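Local structure of sensor protein CpxA (3V67) at residues N83-I88 against L118-F123; P94-R97 against Y102-A105. The protein probably acts as the sensor histidine kinase of a two-component system, and the part described here is its periplasmic, PAS-fold sensing domain. All coordinates share one frame; numbering follows the deposited sequence.

In the fold
Contact 1 (83-88 with 118-123) sets the end of helix 75-87 on the antiparallel sheet, and contact 2 (94-97 with 102-105) is a strand pairing within that sheet. Their centres lie about 7 Å apart. Strands 102-112 and 115-124 are neighbours, so backbone bonds join the two contacts: Ala105 N probably binds Val121 O at 2.9 Å, and Met103 N probably binds Phe123 O at the same distance. Phe84 serves both, touching Tyr120 in contact 1 and packing on Ile104 of contact 2. The chain makes contact 2 between the two segments of contact 1, and all four segments belong to the PAS-fold sensor domain.

Contact 1: residues N83-I88 against L118-F123; sequences NFVTSI and LMYVGF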
loop_
_atom_site.group_PDB
_atom_site.type_symbol
_atom_site.label_atom_id
_atom_site.label_comp_id
_atom_site.label_asym_id
_atom_site.label_seq_id
_atom_site.Cartn_x
_atom_site.Cartn_y
_atom_site.Cartn_z
ATOM N N ASN A 83 -7.092 10.462 17.530
ATOM C CA ASN A 83 -5.704 10.759 17.212
ATOM C C ASN A 83 -5.533 11.147 15.748
ATOM O O ASN A 83 -4.856 12.126 15.439
ATOM C CB ASN A 83 -4.801 9.575 17.551
ATOM C CG ASN A 83 -3.337 9.872 17.292
ATOM O OD1 ASN A 83 -2.839 9.678 16.185
ATOM N ND2 ASN A 83 -2.641 10.355 18.316
ATOM N N PHE A 84 -6.163 10.386 14.854
ATOM C CA PHE A 84 -6.087 10.662 13.422
ATOM C C PHE A 84 -6.602 12.055 13.098
ATOM O O PHE A 84 -5.952 12.814 12.376
ATOM C CB PHE A 84 -6.869 9.620 12.617
ATOM C CG PHE A 84 -6.719 9.769 11.127
ATOM C CD1 PHE A 84 -5.677 9.147 10.459
ATOM C CD2 PHE A 84 -7.617 10.531 10.396
ATOM C CE1 PHE A 84 -5.533 9.282 9.090
ATOM C CE2 PHE A 84 -7.477 10.669 9.029
ATOM C CZ PHE A 84 -6.433 10.043 8.376
ATOM N N VAL A 85 -7.773 12.383 13.636
ATOM C CA VAL A 85 -8.400 13.675 13.390
ATOM C C VAL A 85 -7.505 14.822 13.847
ATOM O O VAL A 85 -7.328 15.805 13.121
ATOM C CB VAL A 85 -9.774 13.780 14.082
ATOM C CG1 VAL A 85 -10.302 15.206 14.018
ATOM C CG2 VAL A 85 -10.760 12.810 13.451
ATOM N N THR A 86 -6.929 14.696 15.038
ATOM C CA THR A 86 -6.046 15.753 15.530
ATOM C C THR A 86 -4.659 15.723 14.877
ATOM O O THR A 86 -3.865 16.647 15.056
ATOM C CB THR A 86 -5.907 15.725 17.067
ATOM O OG1 THR A 86 -5.542 14.406 17.495
ATOM C CG2 THR A 86 -7.219 16.123 17.728
ATOM N N SER A 87 -4.376 14.668 14.115
ATOM C CA SER A 87 -3.079 14.522 13.453
ATOM C C SER A 87 -3.073 15.034 12.013
ATOM O O SER A 87 -2.020 15.087 11.379
ATOM C CB SER A 87 -2.630 13.059 13.461
ATOM O OG SER A 87 -2.600 12.533 14.774
ATOM N N ILE A 88 -4.245 15.393 11.495
ATOM C CA ILE A 88 -4.360 15.826 10.104
ATOM C C ILE A 88 -3.546 17.087 9.846
ATOM O O ILE A 88 -3.639 18.057 10.595
ATOM C CB ILE A 88 -5.820 16.105 9.704
ATOM C CG1 ILE A 88 -6.692 14.870 9.926
ATOM C CG2 ILE A 88 -5.897 16.545 8.248
ATOM C CD1 ILE A 88 -8.170 15.141 9.734
ATOM N N LEU A 118 -17.002 15.696 7.757
ATOM C CA LEU A 118 -15.940 14.901 7.160
ATOM C C LEU A 118 -16.103 13.431 7.520
ATOM O O LEU A 118 -16.419 13.087 8.658
ATOM C CB LEU A 118 -14.574 15.419 7.612
ATOM C CG LEU A 118 -14.294 16.873 7.228
ATOM C CD1 LEU A 118 -13.291 17.489 8.180
ATOM C CD2 LEU A 118 -13.796 16.956 5.788
ATOM N N MET A 119 -15.887 12.571 6.532
ATOM C CA MET A 119 -16.044 11.136 6.686
ATOM C C MET A 119 -14.684 10.454 6.675
ATOM O O MET A 119 -13.751 10.890 5.989
ATOM C CB MET A 119 -16.918 10.571 5.562
ATOM C CG MET A 119 -17.421 9.154 5.810
ATOM S SD MET A 119 -18.177 8.402 4.353
ATOM C CE MET A 119 -16.729 7.759 3.526
ATOM N N TYR A 120 -14.584 9.380 7.445
ATOM C CA TYR A 120 -13.356 8.617 7.567
ATOM C C TYR A 120 -13.725 7.142 7.545
ATOM O O TYR A 120 -14.874 6.781 7.804
ATOM C CB TYR A 120 -12.665 8.928 8.893
ATOM C CG TYR A 120 -12.437 10.393 9.192
ATOM C CD1 TYR A 120 -11.182 10.968 9.017
ATOM C CD2 TYR A 120 -13.463 11.195 9.680
ATOM C CE1 TYR A 120 -10.960 12.304 9.304
ATOM C CE2 TYR A 120 -13.252 12.536 9.964
ATOM C CZ TYR A 120 -12.001 13.083 9.776
ATOM O OH TYR A 120 -11.785 14.412 10.059
ATOM N N VAL A 121 -12.752 6.290 7.245
ATOM C CA VAL A 121 -12.982 4.850 7.251
ATOM C C VAL A 121 -11.867 4.129 7.999
ATOM O O VAL A 121 -10.690 4.275 7.671
ATOM C CB VAL A 121 -13.104 4.278 5.816
ATOM C CG1 VAL A 121 -13.275 2.773 5.858
ATOM C CG2 VAL A 121 -14.267 4.918 5.078
ATOM N N GLY A 122 -12.246 3.361 9.013
ATOM C CA GLY A 122 -11.308 2.546 9.756
ATOM C C GLY A 122 -11.461 1.096 9.351
ATOM O O GLY A 122 -12.563 0.636 9.069
ATOM N N PHE A 123 -10.350 0.375 9.306
ATOM C CA PHE A 123 -10.372 -1.024 8.906
ATOM C C PHE A 123 -9.074 -1.689 9.316
ATOM O O PHE A 123 -8.002 -1.136 9.101
ATOM C CB PHE A 123 -10.586 -1.154 7.395
ATOM C CG PHE A 123 -9.634 -0.333 6.568
ATOM C CD1 PHE A 123 -8.445 -0.877 6.109
ATOM C CD2 PHE A 123 -9.937 0.978 6.238
ATOM C CE1 PHE A 123 -7.569 -0.124 5.347
ATOM C CE2 PHE A 123 -9.065 1.737 5.476
ATOM C CZ PHE A 123 -7.882 1.185 5.029
#
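Tyr120, reaching out from strand 115-124, meets three apolar side chains: Phe84 and Val85 of the last turn of helix 75-87, and Ile88 just after it. The aromatic part comes first. The rings of Phe84 and Tyr120 stand nearly perpendicular, their planes at 86° and their centroids 5.9 Å apart, yet they meet edge to edge, so this is not a T-shaped stack. Phe84 CE2 is 3.7 Å from Tyr120 CD1, and Tyr120 CE1 lies in the plane of the Phe84 ring, at its edge. Phe84 has CG anti to its backbone N (chi1 -174°), which carries the ring away from the helix toward the sheet.

The aliphatic contacts lie farther out along the tyrosine. Val85 CG2 touches Tyr120 CZ at 3.9 Å, the two side chains crossing at about a right angle. Ile88 and Tyr120 reach toward each other from opposite directions, which brings Ile88 CD1 to the edge of the tyrosine ring, 4.0 Å from Tyr120 CE1 and 3.7 Å from Tyr120 OH. Valine and isoleucine suit these positions because their methyl groups offer apolar surface to the ring.

The polar contribution lies outside the two segments. Tyr120 OH is hydrogen-bonded to Ser61 OG on the adjoining strand 57-61, while Phe59 and Pro107 of the flanking strands touch the tyrosine side chain.

Chemically, then, the contact between residues 83-88 and 118-123 is apolar packing, burying 148 Å² in all. Tyrosine suits the place because its ring supplies apolar surface to the helix end, while the hydroxyl of this buried residue bonds Ser61 OG; that bond should help fix the direction of the ring.

Contact 2: residues P94-R97 against Y102-A105; sequences PKQR and YMIA
The torsions of Gln96 and Met103 bring them together: chi1 of 63° sets CG of Gln96 between its backbone N and carbonyl carbon, and the Met103 chain, which leaves with CG anti to its backbone N, bends at chi2 (79°) and again at chi3, so that its sulfur and methyl turn back to the neighbouring strand. The extended glutamine lays its methylene chain beside the sulfur of the folded methionine; the two cross obliquely, with Met103 CE 3.8 Å from Gln96 NE2. The sulfur also lies close to the backbone, Met103 SD being 3.4 Å from Arg97 O. A flexible, unbranched methionine can make this turn, and it packs on Trp125 as well.

Between the backbones, Arg97 and Ile104 form an antiparallel hydrogen-bonded pair. Arg97 N donates to Ile104 O and Ile104 N to Arg97 O, both at 2.9 Å and both fairly straight. Their side chains share the face turned to helix 75-87, where beta-branched Ile104, well suited to a strand, packs on Ala80 and Met81, and the long Arg97 side chain can lay its aliphatic part on Phe84.

Gln96 and Ala105 follow as a non-hydrogen-bonded pair, with CA atoms 4.1 Å apart. Gln96 CB and Ala105 CB come within 4.0 Å on the other face, and the small alanine side chain touches Ile20 of helix 14-30. Here Ala105 CA makes a CA-H...O contact of 3.3 Å with Lys95 O. Lys95 itself reaches outward to a salt bridge with Asp11.

Such alternating pairs, with strand axes at 159°, mark the beta hairpin of strands 95-99 and 102-112, part of the central antiparallel sheet of a PAS-fold sensor domain, with helices packed on both faces.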
loop_
_atom_site.group_PDB
_atom_site.type_symbol
_atom_site.label_atom_id
_atom_site.label_comp_id
_atom_site.label_asym_id
_atom_site.label_seq_id
_atom_site.Cartn_x
_atom_site.Cartn_y
_atom_site.Cartn_z
ATOM N N PRO A 94 -6.691 13.608 1.565
ATOM C CA PRO A 94 -6.963 12.379 2.315
ATOM C C PRO A 94 -5.719 11.509 2.407
ATOM O O PRO A 94 -5.037 11.295 1.404
ATOM C CB PRO A 94 -8.025 11.676 1.465
ATOM C CG PRO A 94 -8.645 12.764 0.650
ATOM C CD PRO A 94 -7.526 13.714 0.359
ATOM N N LYS A 95 -5.428 11.022 3.607
ATOM C CA LYS A 95 -4.288 10.147 3.827
ATOM C C LYS A 95 -4.729 8.980 4.695
ATOM O O LYS A 95 -5.886 8.911 5.111
ATOM C CB LYS A 95 -3.157 10.907 4.524
ATOM C CG LYS A 95 -2.591 12.078 3.729
ATOM C CD LYS A 95 -1.752 11.602 2.552
ATOM C CE LYS A 95 -1.118 12.778 1.826
ATOM N NZ LYS A 95 -0.235 12.342 0.714
ATOM N N GLN A 96 -3.809 8.060 4.965
ATOM C CA GLN A 96 -4.087 6.977 5.899
ATOM C C GLN A 96 -2.963 6.785 6.915
ATOM O O GLN A 96 -1.792 7.013 6.612
ATOM C CB GLN A 96 -4.396 5.670 5.163
ATOM C CG GLN A 96 -3.252 5.125 4.327
ATOM C CD GLN A 96 -3.634 3.854 3.586
ATOM O OE1 GLN A 96 -4.814 3.575 3.379
ATOM N NE2 GLN A 96 -2.634 3.077 3.186
ATOM N N ARG A 97 -3.337 6.379 8.125
ATOM C CA ARG A 97 -2.382 6.127 9.200
ATOM C C ARG A 97 -2.649 4.770 9.842
ATOM O O ARG A 97 -3.802 4.375 10.013
ATOM C CB ARG A 97 -2.466 7.216 10.270
ATOM C CG ARG A 97 -1.748 8.510 9.917
ATOM C CD ARG A 97 -1.895 9.540 11.031
ATOM N NE ARG A 97 -0.794 10.498 11.036
ATOM C CZ ARG A 97 -0.803 11.655 10.383
ATOM N NH1 ARG A 97 -1.859 12.007 9.662
ATOM N NH2 ARG A 97 0.248 12.462 10.450
ATOM N N TYR A 102 -4.796 -1.434 12.870
ATOM C CA TYR A 102 -6.006 -0.743 12.436
ATOM C C TYR A 102 -5.684 0.500 11.613
ATOM O O TYR A 102 -5.251 1.517 12.150
ATOM C CB TYR A 102 -6.857 -0.362 13.647
ATOM C CG TYR A 102 -8.281 0.028 13.317
ATOM C CD1 TYR A 102 -9.178 -0.905 12.814
ATOM C CD2 TYR A 102 -8.733 1.326 13.525
ATOM C CE1 TYR A 102 -10.480 -0.556 12.516
ATOM C CE2 TYR A 102 -10.036 1.684 13.231
ATOM C CZ TYR A 102 -10.905 0.738 12.727
ATOM O OH TYR A 102 -12.205 1.087 12.434
ATOM N N MET A 103 -5.899 0.407 10.306
ATOM C CA MET A 103 -5.660 1.526 9.402
ATOM C C MET A 103 -6.842 2.491 9.392
ATOM O O MET A 103 -7.999 2.074 9.434
ATOM C CB MET A 103 -5.413 1.017 7.981
ATOM C CG MET A 103 -4.988 2.100 7.004
ATOM S SD MET A 103 -3.245 2.518 7.181
ATOM C CE MET A 103 -2.497 1.109 6.380
ATOM N N ILE A 104 -6.546 3.782 9.332
ATOM C CA ILE A 104 -7.585 4.799 9.261
ATOM C C ILE A 104 -7.336 5.757 8.106
ATOM O O ILE A 104 -6.247 6.323 7.986
ATOM C CB ILE A 104 -7.682 5.587 10.570
ATOM C CG1 ILE A 104 -8.318 4.715 11.655
ATOM C CG2 ILE A 104 -8.485 6.860 10.364
ATOM C CD1 ILE A 104 -8.518 5.422 12.962
ATOM N N ALA A 105 -8.349 5.936 7.262
ATOM C CA ALA A 105 -8.210 6.765 6.070
ATOM C C ALA A 105 -9.213 7.917 6.037
ATOM O O ALA A 105 -10.380 7.751 6.394
ATOM C CB ALA A 105 -8.343 5.906 4.816
#